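Local coordinates for antifreeze protein (Marinomonas primoryensis, PDB 5JUH) that forms the calcium-binding C-terminal RTX domain of a giant bacterial adhesin that attaches its Antarctic bacterium to diatoms and ice, and is probably linked to type I secretion, at residues Asp95-Asn100 with Asp109-Phe114; Asp119-Thr124 with Asp186-Ile191. All coordinates share one frame; numbering follows the deposited sequence.

In the fold
Both contacts are buried near the centre of the domain, and they set side-chain packing between two sheets against backbone pairing within one. Interaction 1 joins strands of different sheets: residues 95-100 face 109-114 through side chains, with calcium ions at its margins and a water between a backbone carbonyl and a carboxylate. Interaction 2 works within a single sheet, where 119-124 and 186-191 pair in parallel through backbone hydrogen bonds. The two are adjacent, since strand 96-98 lies next to 120-122 in that sheet, and 120-122 is the next strand after 110-111 in the chain. They also share a calcium ion, bound by Asp95 in interaction 1 and Asp119 in interaction 2, while Phe114 packs on Leu121.

Interaction 1: residues Asp95-Asn100 with Asp109-Phe114; sequences DIFILN and DTITDF. With CA (calcium ion), chain H; CA (calcium ion), chain E; CA (calcium ion), chain G.
The calcium-binding parallel beta-roll of this RTX domain stacks strands into two facing sheets, and here Phe97 and Ile111 meet between them. Ile111 CG2 sits over one face of the Phe97 ring, 3.6 Å from its centroid and 11° off the normal, a CH-pi contact. With CG1 anti to the carbonyl carbon (chi1 -62°), Ile111 also sends CD1 back to Phe97 CB, 3.7 Å away. The Phe114 ring turns its edge to Phe97, CD1 lying 3.9 Å from Phe97 CD2. Further along, Leu99 CD2 reaches Ile111 CD1 at 4.2 Å.

Metal sites flank this apolar centre. Asp95 OD2 bonds one calcium ion at 2.3 Å, which Asp119 shares; a second, shared with Asp75, is taken by both Asp95 oxygens, OD1 at 2.4 Å and OD2 at 2.8 Å, so OD2 bridges the two ions. Asp109 OD1 binds a third calcium ion at 2.4 Å, together with Asp82 and Asp86, and a water lies between its OD2 and Ile98 O, within hydrogen-bonding distance of both. Strand 96-98 runs beside 120-122, Phe97 bonding through its backbone to Ala120 and Asp122; Leu88 of strand 87-89 touches Phe97, and Phe168 of strand 163-168 touches Ile111.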
loop_
_atom_site.group_PDB
_atom_site.type_symbol
_atom_site.label_atom_id
_atom_site.label_comp_id
_atom_site.label_asym_id
_atom_site.label_seq_id
_atom_site.Cartn_x
_atom_site.Cartn_y
_atom_site.Cartn_z
ATOM N N ASP A 95 7.600 4.261 -6.898
ATOM C CA ASP A 95 6.273 4.575 -7.434
ATOM C C ASP A 95 5.278 4.509 -6.325
ATOM O O ASP A 95 5.307 3.609 -5.466
ATOM C CB ASP A 95 5.954 3.558 -8.555
ATOM C CG ASP A 95 6.984 3.596 -9.642
ATOM O OD1 ASP A 95 7.187 4.664 -10.232
ATOM O OD2 ASP A 95 7.666 2.602 -9.836
ATOM N N ILE A 96 4.287 5.403 -6.404
ATOM C CA ILE A 96 3.163 5.364 -5.456
ATOM C C ILE A 96 1.979 4.719 -6.213
ATOM O O ILE A 96 1.601 5.159 -7.292
ATOM C CB ILE A 96 2.746 6.778 -5.009
ATOM C CG1 ILE A 96 3.879 7.412 -4.229
ATOM C CG2 ILE A 96 1.431 6.740 -4.248
ATOM C CD1 ILE A 96 3.735 8.893 -4.019
ATOM N N PHE A 97 1.431 3.692 -5.619
ATOM C CA PHE A 97 0.219 3.093 -6.116
ATOM C C PHE A 97 -0.927 3.533 -5.259
ATOM O O PHE A 97 -0.966 3.276 -4.061
ATOM C CB PHE A 97 0.303 1.519 -6.105
ATOM C CG PHE A 97 1.483 1.005 -6.907
ATOM C CD1 PHE A 97 1.352 0.685 -8.232
ATOM C CD2 PHE A 97 2.741 0.764 -6.327
ATOM C CE1 PHE A 97 2.403 0.211 -8.988
ATOM C CE2 PHE A 97 3.804 0.307 -7.072
ATOM C CZ PHE A 97 3.624 -0.013 -8.367
ATOM N N ILE A 98 -1.839 4.301 -5.870
ATOM C CA ILE A 98 -3.050 4.716 -5.145
ATOM C C ILE A 98 -4.139 3.717 -5.262
ATOM O O ILE A 98 -4.436 3.309 -6.374
ATOM C CB ILE A 98 -3.543 6.113 -5.692
ATOM C CG1 ILE A 98 -2.442 7.180 -5.598
ATOM C CG2 ILE A 98 -4.769 6.553 -4.912
ATOM C CD1 ILE A 98 -2.827 8.523 -6.247
ATOM N N LEU A 99 -4.679 3.256 -4.160
ATOM C CA LEU A 99 -5.653 2.186 -4.192
ATOM C C LEU A 99 -7.010 2.712 -3.673
ATOM O O LEU A 99 -7.109 3.427 -2.723
ATOM C CB LEU A 99 -5.191 1.008 -3.278
ATOM C CG LEU A 99 -3.936 0.363 -3.921
ATOM C CD1 LEU A 99 -3.473 -0.669 -2.913
ATOM C CD2 LEU A 99 -4.261 -0.377 -5.188
ATOM N N ASN A 100 -8.023 2.244 -4.333
ATOM C CA ASN A 100 -9.433 2.486 -4.022
ATOM C C ASN A 100 -9.970 1.398 -3.155
ATOM O O ASN A 100 -9.696 0.197 -3.333
ATOM C CB ASN A 100 -10.221 2.679 -5.336
ATOM C CG ASN A 100 -10.185 1.479 -6.228
ATOM O OD1 ASN A 100 -11.313 0.942 -6.681
ATOM N ND2 ASN A 100 -8.988 1.021 -6.529
ATOM N N ASP A 109 -7.483 -4.097 -7.483
ATOM C CA ASP A 109 -6.386 -4.052 -8.452
ATOM C C ASP A 109 -5.250 -5.059 -8.166
ATOM O O ASP A 109 -5.064 -5.489 -7.051
ATOM C CB ASP A 109 -5.825 -2.667 -8.542
ATOM C CG ASP A 109 -6.879 -1.661 -9.049
ATOM O OD1 ASP A 109 -7.823 -2.012 -9.897
ATOM O OD2 ASP A 109 -6.708 -0.455 -8.582
ATOM N N THR A 110 -4.500 -5.360 -9.239
ATOM C CA THR A 110 -3.239 -6.103 -9.150
ATOM C C THR A 110 -2.109 -5.102 -9.287
ATOM O O THR A 110 -2.104 -4.251 -10.206
ATOM C CB THR A 110 -3.187 -7.135 -10.209
ATOM O OG1 THR A 110 -4.208 -8.099 -10.021
ATOM C CG2 THR A 110 -1.814 -7.811 -10.252
ATOM N N ILE A 111 -1.140 -5.191 -8.374
ATOM C CA ILE A 111 0.122 -4.465 -8.485
ATOM C C ILE A 111 1.148 -5.517 -8.843
ATOM O O ILE A 111 1.423 -6.384 -8.006
ATOM C CB ILE A 111 0.497 -3.699 -7.206
ATOM C CG1 ILE A 111 -0.593 -2.630 -6.896
ATOM C CG2 ILE A 111 1.878 -3.083 -7.416
ATOM C CD1 ILE A 111 -0.428 -2.086 -5.524
ATOM N N THR A 112 1.696 -5.451 -10.027
ATOM C CA THR A 112 2.532 -6.559 -10.506
ATOM C C THR A 112 3.936 -6.576 -9.884
ATOM O O THR A 112 4.415 -7.720 -9.701
ATOM C CB THR A 112 2.713 -6.601 -11.982
ATOM O OG1 THR A 112 3.488 -5.505 -12.400
ATOM C CG2 THR A 112 1.387 -6.586 -12.783
ATOM N N ASP A 113 4.473 -5.422 -9.438
ATOM C CA ASP A 113 5.885 -5.358 -9.185
ATOM C C ASP A 113 6.152 -4.448 -7.975
ATOM O O ASP A 113 7.099 -3.602 -8.028
ATOM C CB ASP A 113 6.631 -4.830 -10.427
ATOM C CG ASP A 113 6.282 -3.317 -10.709
ATOM O OD1 ASP A 113 5.127 -2.847 -10.378
ATOM O OD2 ASP A 113 7.186 -2.667 -11.298
ATOM N N PHE A 114 5.398 -4.626 -6.874
ATOM C CA PHE A 114 5.622 -3.738 -5.740
ATOM C C PHE A 114 6.996 -4.094 -5.132
ATOM O O PHE A 114 7.153 -5.208 -4.650
ATOM C CB PHE A 114 4.537 -3.930 -4.698
ATOM C CG PHE A 114 4.635 -2.973 -3.522
ATOM C CD1 PHE A 114 4.215 -1.693 -3.710
ATOM C CD2 PHE A 114 5.160 -3.333 -2.296
ATOM C CE1 PHE A 114 4.294 -0.782 -2.735
ATOM C CE2 PHE A 114 5.238 -2.410 -1.217
ATOM C CZ PHE A 114 4.821 -1.148 -1.493
HETATM CA CA CA H . 8.407 4.049 -12.156
HETATM CA CA CA E . -9.681 -0.671 -10.471
HETATM CA CA CA G . 9.014 1.002 -8.905
HETATM O O HOH W 1 -5.581 1.907 -8.373
HETATM O O HOH W 2 -10.323 -1.600 -8.288
HETATM O O HOH W 3 -8.676 1.244 -9.546
HETATM O O HOH W 4 7.356 -0.695 -9.108
HETATM O O HOH W 5 10.707 -0.524 -8.226
#

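Interaction 2: residues Asp119-Thr124 with Asp186-Ile191; sequences DALDLT and DSIKVI. With CA (calcium ion), chain G; CA (calcium ion), chain B.
With its chain bent at chi3 (-68°), Lys189 lays its CE against Asp119 O, at 3.3 Å, while its ammonium group goes on to Glu118. Asp122 CG stands anti to the backbone N (chi1 -176°), which carries OD1 forward to Thr124. There OD1 accepts from Thr124 N, nearly along the carboxylate C-O axis, closing an Asx turn, and from Thr124 OG1 on its syn side, so two donors hold the carboxylate where the strand gives way to helix 124-127.

The strands themselves pair in parallel. Leu121 makes two nearly straight bonds: its N donates to Lys189 O (3.0 Å), and its O accepts from Ile191 N (2.8 Å). Leu123 N then donates to Ile191 O at 3.0 Å. Toward the start of the pairing, a water accepts from Lys189 N and donates to Asp119 O. On one face Ile191 CD1 lies 4.1 Å from Ala120 CB; on the other, with Leu121 and Val190, Leu121 CD1 meets Ile188 CD1 at 3.8 Å. Just beyond the strand the Leu123 side chain crosses that of Val190 at about a right angle, CD1 to CG1 3.9 Å.

Calcium sites precede both strands: Asp119 OD1 binds the ion shared with Asp95, its OD2 bonded by Asn115 N, and Asp186 grips another with both carboxylate oxygens, alongside Asp175 and Asn177. Strand 120-122 is set between 96-98 and 187-192, which pairs antiparallel with 195-200; Val158 of strand 157-160 packs on Leu121 and Ile188.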
loop_
_atom_site.group_PDB
_atom_site.type_symbol
_atom_site.label_atom_id
_atom_site.label_comp_id
_atom_site.label_asym_id
_atom_site.label_seq_id
_atom_site.Cartn_x
_atom_site.Cartn_y
_atom_site.Cartn_z
ATOM N N ASP A 119 8.887 1.536 -3.621
ATOM C CA ASP A 119 7.540 1.937 -3.898
ATOM C C ASP A 119 6.750 2.185 -2.600
ATOM O O ASP A 119 7.184 1.887 -1.504
ATOM C CB ASP A 119 6.886 0.809 -4.710
ATOM C CG ASP A 119 7.538 0.546 -6.029
ATOM O OD1 ASP A 119 8.077 1.407 -6.765
ATOM O OD2 ASP A 119 7.450 -0.659 -6.444
ATOM N N ALA A 120 5.510 2.711 -2.777
ATOM C CA ALA A 120 4.641 3.012 -1.638
ATOM C C ALA A 120 3.203 2.825 -2.023
ATOM O O ALA A 120 2.891 2.805 -3.162
ATOM C CB ALA A 120 4.846 4.464 -1.205
ATOM N N LEU A 121 2.346 2.628 -1.046
ATOM C CA LEU A 121 0.932 2.483 -1.257
ATOM C C LEU A 121 0.175 3.638 -0.594
ATOM O O LEU A 121 0.337 3.903 0.584
ATOM C CB LEU A 121 0.454 1.220 -0.577
ATOM C CG LEU A 121 1.139 -0.109 -0.976
ATOM C CD1 LEU A 121 0.606 -1.261 -0.167
ATOM C CD2 LEU A 121 0.867 -0.385 -2.461
ATOM N N ASP A 122 -0.646 4.319 -1.375
ATOM C CA ASP A 122 -1.544 5.342 -0.813
ATOM C C ASP A 122 -2.851 4.651 -0.422
ATOM O O ASP A 122 -3.623 4.279 -1.321
ATOM C CB ASP A 122 -1.720 6.515 -1.783
ATOM C CG ASP A 122 -2.584 7.644 -1.191
ATOM O OD1 ASP A 122 -3.400 7.344 -0.291
ATOM O OD2 ASP A 122 -2.380 8.809 -1.614
ATOM N N LEU A 123 -3.034 4.517 0.862
ATOM C CA LEU A 123 -4.177 3.786 1.346
ATOM C C LEU A 123 -5.251 4.670 1.964
ATOM O O LEU A 123 -6.058 4.182 2.620
ATOM C CB LEU A 123 -3.729 2.759 2.462
ATOM C CG LEU A 123 -2.721 1.725 1.890
ATOM C CD1 LEU A 123 -2.405 0.740 3.020
ATOM C CD2 LEU A 123 -3.287 0.937 0.679
ATOM N N THR A 124 -5.137 5.949 1.719
ATOM C CA THR A 124 -6.124 6.902 2.305
ATOM C C THR A 124 -7.568 6.506 2.096
ATOM O O THR A 124 -8.308 6.543 3.000
ATOM C CB THR A 124 -5.891 8.316 1.721
ATOM O OG1 THR A 124 -4.541 8.722 1.921
ATOM C CG2 THR A 124 -6.820 9.342 2.404
ATOM N N ASP A 186 11.378 -5.858 8.159
ATOM C CA ASP A 186 10.991 -5.146 6.918
ATOM C C ASP A 186 9.742 -4.321 7.150
ATOM O O ASP A 186 8.941 -4.514 8.101
ATOM C CB ASP A 186 10.765 -6.179 5.806
ATOM C CG ASP A 186 12.105 -6.836 5.301
ATOM O OD1 ASP A 186 12.987 -6.171 4.814
ATOM O OD2 ASP A 186 12.180 -8.081 5.448
ATOM N N SER A 187 9.594 -3.345 6.256
ATOM C CA SER A 187 8.417 -2.483 6.322
ATOM C C SER A 187 8.016 -2.020 4.952
ATOM O O SER A 187 8.760 -2.131 3.959
ATOM C CB SER A 187 8.702 -1.237 7.225
ATOM O OG SER A 187 9.805 -0.507 6.648
ATOM N N ILE A 188 6.801 -1.483 4.898
ATOM C CA ILE A 188 6.314 -0.851 3.648
ATOM C C ILE A 188 6.020 0.599 3.920
ATOM O O ILE A 188 5.655 0.971 5.068
ATOM C CB ILE A 188 5.077 -1.539 3.044
ATOM C CG1 ILE A 188 3.905 -1.441 3.885
ATOM C CG2 ILE A 188 5.414 -2.930 2.552
ATOM C CD1 ILE A 188 2.628 -1.591 3.071
ATOM N N LYS A 189 6.113 1.388 2.868
ATOM C CA LYS A 189 5.774 2.796 2.914
ATOM C C LYS A 189 4.248 2.969 2.616
ATOM O O LYS A 189 3.793 2.521 1.559
ATOM C CB LYS A 189 6.616 3.558 1.962
ATOM C CG LYS A 189 8.080 3.489 2.339
ATOM C CD LYS A 189 8.975 4.428 1.574
ATOM C CE LYS A 189 9.064 4.015 0.137
ATOM N NZ LYS A 189 10.224 4.746 -0.565
ATOM N N VAL A 190 3.513 3.575 3.538
ATOM C CA VAL A 190 2.086 3.766 3.437
ATOM C C VAL A 190 1.833 5.261 3.523
ATOM O O VAL A 190 2.375 5.946 4.429
ATOM C CB VAL A 190 1.345 3.079 4.569
ATOM C CG1 VAL A 190 -0.100 3.452 4.606
ATOM C CG2 VAL A 190 1.582 1.605 4.534
ATOM N N ILE A 191 1.066 5.763 2.554
ATOM C CA ILE A 191 0.675 7.183 2.491
ATOM C C ILE A 191 -0.788 7.321 2.989
ATOM O O ILE A 191 -1.654 6.559 2.626
ATOM C CB ILE A 191 0.837 7.736 1.090
ATOM C CG1 ILE A 191 2.372 7.764 0.755
ATOM C CG2 ILE A 191 0.279 9.131 1.001
ATOM C CD1 ILE A 191 2.615 7.813 -0.709
HETATM CA CA CA G . 9.014 1.002 -8.905
HETATM CA CA CA B . 14.519 -8.061 4.831
HETATM O O HOH W 6 7.306 0.193 0.628
HETATM O O HOH W 4 7.356 -0.695 -9.108
HETATM O O HOH W 7 14.512 -8.367 7.260
HETATM O O HOH W 5 10.707 -0.524 -8.226
#